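Local coordinates for hydrogenase expression protein (Thiobacillus denitrificans, PDB 3SB1) that is of unknown function but, as a HupH/HyaF family member, probably takes part in hydrogenase expression or maturation, at residues Pro48-Ile53 / Ala86-Gly91. Sequence-based numbering, arbitrary orientation.
Sequences PLLREI and AELGGG
L88, on the last turn of helix 78-88, sets its two methyls against the side-chain ends of L50 and I53, neighbours one turn apart on helix 48-63. The bond from CA to CB does not itself aim at that helix; with CG anti to the carbonyl carbon (chi1 -64°), the fork is brought nearer. CG stays just behind the methyls, which make the closest contacts. L88 CD1 meets I53 CD1 at 3.9 Å. L88 CD2 turns to L50 and lies 3.9 Å from L50 CD2, while also staying within 4.1 Å of I53 CD1. I53 comes at L88 tip to tip, whereas L50 slides past it in the opposite sense. L50 CD2 lies more loosely near E87 CG, at 4.3 Å, and the carboxylate beyond that methylene forms a salt bridge with R156 of the second subunit. L50 and I53 pack in addition on L160 and L153 of that subunit, so the helix-helix seam runs on into the dimer interface. L88 also touches W115 of strand 113-119, and G89, with positive phi, ends the helix just after it. The chemistry implies a small, buried, apolar contact held by dispersion and exclusion of water, with no directional bond to fix the angle between the helices.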
ATOM      1  N   PRO A  48      22.593 -16.535  -0.058  1.00 23.48           N
ATOM      2  CA  PRO A  48      21.592 -17.542   0.323  1.00 22.55           C
ATOM      3  C   PRO A  48      20.182 -17.031   0.522  1.00 21.57           C
ATOM      4  O   PRO A  48      19.215 -17.797   0.569  1.00 23.43           O
ATOM      5  CB  PRO A  48      22.134 -18.077   1.655  1.00 23.24           C
ATOM      6  CG  PRO A  48      23.573 -17.946   1.523  1.00 25.28           C
ATOM      7  CD  PRO A  48      23.800 -16.638   0.788  1.00 26.03           C
ATOM      8  N   LEU A  49      20.071 -15.730   0.694  1.00 20.12           N
ATOM      9  CA  LEU A  49      18.774 -15.130   0.904  1.00 20.60           C
ATOM     10  C   LEU A  49      17.871 -15.225  -0.308  1.00 19.68           C
ATOM     11  O   LEU A  49      16.647 -15.241  -0.153  1.00 19.64           O
ATOM     12  CB  LEU A  49      18.906 -13.700   1.334  1.00 20.68           C
ATOM     13  CG  LEU A  49      19.438 -13.508   2.738  1.00 23.45           C
ATOM     14  CD1 LEU A  49      19.535 -11.996   3.029  1.00 20.58           C
ATOM     15  CD2 LEU A  49      18.593 -14.161   3.825  1.00 29.26           C
ATOM     16  N   LEU A  50      18.436 -15.344  -1.515  1.00 19.64           N
ATOM     17  CA  LEU A  50      17.525 -15.484  -2.652  1.00 19.31           C
ATOM     18  C   LEU A  50      16.786 -16.836  -2.542  1.00 19.07           C
ATOM     19  O   LEU A  50      15.593 -16.923  -2.842  1.00 17.17           O
ATOM     20  CB  LEU A  50      18.224 -15.333  -3.994  1.00 18.66           C
ATOM     21  CG  LEU A  50      18.909 -13.991  -4.237  1.00 23.07           C
ATOM     22  CD1 LEU A  50      19.654 -14.042  -5.605  1.00 26.42           C
ATOM     23  CD2 LEU A  50      17.954 -12.793  -4.086  1.00 23.81           C
ATOM     24  N   ARG A  51      17.493 -17.894  -2.147  1.00 18.76           N
ATOM     25  CA  ARG A  51      16.870 -19.193  -2.005  1.00 21.17           C
ATOM     26  C   ARG A  51      15.806 -19.154  -0.914  1.00 20.45           C
ATOM     27  O   ARG A  51      14.727 -19.762  -1.045  1.00 20.08           O
ATOM     28  CB  ARG A  51      17.930 -20.261  -1.695  1.00 23.78           C
ATOM     29  CG  ARG A  51      17.405 -21.670  -1.437  1.00 27.50           C
ATOM     30  CD  ARG A  51      18.574 -22.605  -1.158  1.00 32.58           C
ATOM     31  NE  ARG A  51      18.182 -24.008  -0.988  1.00 44.70           N
ATOM     32  CZ  ARG A  51      17.920 -24.592   0.185  1.00 49.33           C
ATOM     33  NH1 ARG A  51      17.596 -25.885   0.228  1.00 54.05           N
ATOM     34  NH2 ARG A  51      17.991 -23.901   1.320  1.00 51.49           N
ATOM     35  N   GLU A  52      16.086 -18.428   0.154  1.00 20.05           N
ATOM     36  CA  GLU A  52      15.127 -18.318   1.235  1.00 20.17           C
ATOM     37  C   GLU A  52      13.881 -17.633   0.752  1.00 17.74           C
ATOM     38  O   GLU A  52      12.775 -18.057   1.070  1.00 18.89           O
ATOM     39  CB  GLU A  52      15.722 -17.591   2.437  1.00 22.34           C
ATOM     40  CG  GLU A  52      14.766 -17.531   3.590  1.00 29.30           C
ATOM     41  CD  GLU A  52      15.375 -17.075   4.898  1.00 38.08           C
ATOM     42  OE1 GLU A  52      16.600 -16.806   4.946  1.00 34.99           O
ATOM     43  OE2 GLU A  52      14.594 -16.993   5.887  1.00 45.92           O
ATOM     44  N   ILE A  53      14.056 -16.548   0.023  1.00 16.11           N
ATOM     45  CA  ILE A  53      12.915 -15.809  -0.527  1.00 13.76           C
ATOM     46  C   ILE A  53      12.076 -16.716  -1.403  1.00 16.62           C
ATOM     47  O   ILE A  53      10.827 -16.694  -1.315  1.00 15.76           O
ATOM     48  CB  ILE A  53      13.314 -14.520  -1.249  1.00 12.17           C
ATOM     49  CG1 ILE A  53      13.928 -13.488  -0.301  1.00 15.85           C
ATOM     50  CG2 ILE A  53      12.104 -13.923  -1.990  1.00 15.65           C
ATOM     51  CD1 ILE A  53      14.647 -12.363  -0.989  1.00 17.41           C
ATOM     52  N   ALA A  86      19.767  -4.001  -4.446  1.00 21.10           N
ATOM     53  CA  ALA A  86      19.961  -3.759  -5.885  1.00 23.57           C
ATOM     54  C   ALA A  86      19.523  -4.955  -6.734  1.00 22.64           C
ATOM     55  O   ALA A  86      18.957  -4.792  -7.842  1.00 23.12           O
ATOM     56  CB  ALA A  86      21.416  -3.429  -6.149  1.00 25.25           C
ATOM     57  N   GLU A  87      19.792  -6.160  -6.238  1.00 19.76           N
ATOM     58  CA  GLU A  87      19.397  -7.357  -6.945  1.00 18.33           C
ATOM     59  C   GLU A  87      17.887  -7.589  -7.031  1.00 20.36           C
ATOM     60  O   GLU A  87      17.345  -8.059  -8.046  1.00 21.05           O
ATOM     61  CB  GLU A  87      20.051  -8.541  -6.277  1.00 22.58           C
ATOM     62  CG  GLU A  87      19.614  -9.858  -6.818  1.00 23.19           C
ATOM     63  CD  GLU A  87      20.052 -10.073  -8.280  1.00 30.59           C
ATOM     64  OE1 GLU A  87      21.085  -9.502  -8.708  1.00 31.21           O
ATOM     65  OE2 GLU A  87      19.324 -10.786  -8.992  1.00 33.88           O
ATOM     66  N   LEU A  88      17.184  -7.314  -5.933  1.00 17.62           N
ATOM     67  CA  LEU A  88      15.743  -7.461  -5.891  1.00 16.39           C
ATOM     68  C   LEU A  88      15.004  -6.374  -6.661  1.00 16.97           C
ATOM     69  O   LEU A  88      13.877  -6.588  -7.102  1.00 17.09           O
ATOM     70  CB  LEU A  88      15.260  -7.541  -4.454  1.00 16.53           C
ATOM     71  CG  LEU A  88      15.742  -8.748  -3.648  1.00 16.66           C
ATOM     72  CD1 LEU A  88      15.228  -8.680  -2.181  1.00 16.11           C
ATOM     73  CD2 LEU A  88      15.235 -10.030  -4.298  1.00 20.42           C
ATOM     74  N   GLY A  89      15.650  -5.220  -6.784  1.00 19.57           N
ATOM     75  CA  GLY A  89      15.108  -4.108  -7.531  1.00 18.30           C
ATOM     76  C   GLY A  89      13.888  -3.441  -6.948  1.00 19.73           C
ATOM     77  O   GLY A  89      13.424  -3.746  -5.852  1.00 15.90           O
ATOM     78  N   GLY A  90      13.341  -2.515  -7.735  1.00 21.28           N
ATOM     79  CA  GLY A  90      12.161  -1.763  -7.316  1.00 20.64           C
ATOM     80  C   GLY A  90      11.017  -2.204  -8.157  1.00 20.53           C
ATOM     81  O   GLY A  90      11.162  -2.491  -9.332  1.00 23.07           O
ATOM     82  N   GLY A  91       9.835  -2.267  -7.534  1.00 19.84           N
ATOM     83  CA  GLY A  91       8.653  -2.717  -8.188  1.00 19.83           C
ATOM     84  C   GLY A  91       7.572  -1.678  -8.355  1.00 20.14           C
ATOM     85  O   GLY A  91       7.807  -0.467  -8.202  1.00 22.32           O
TER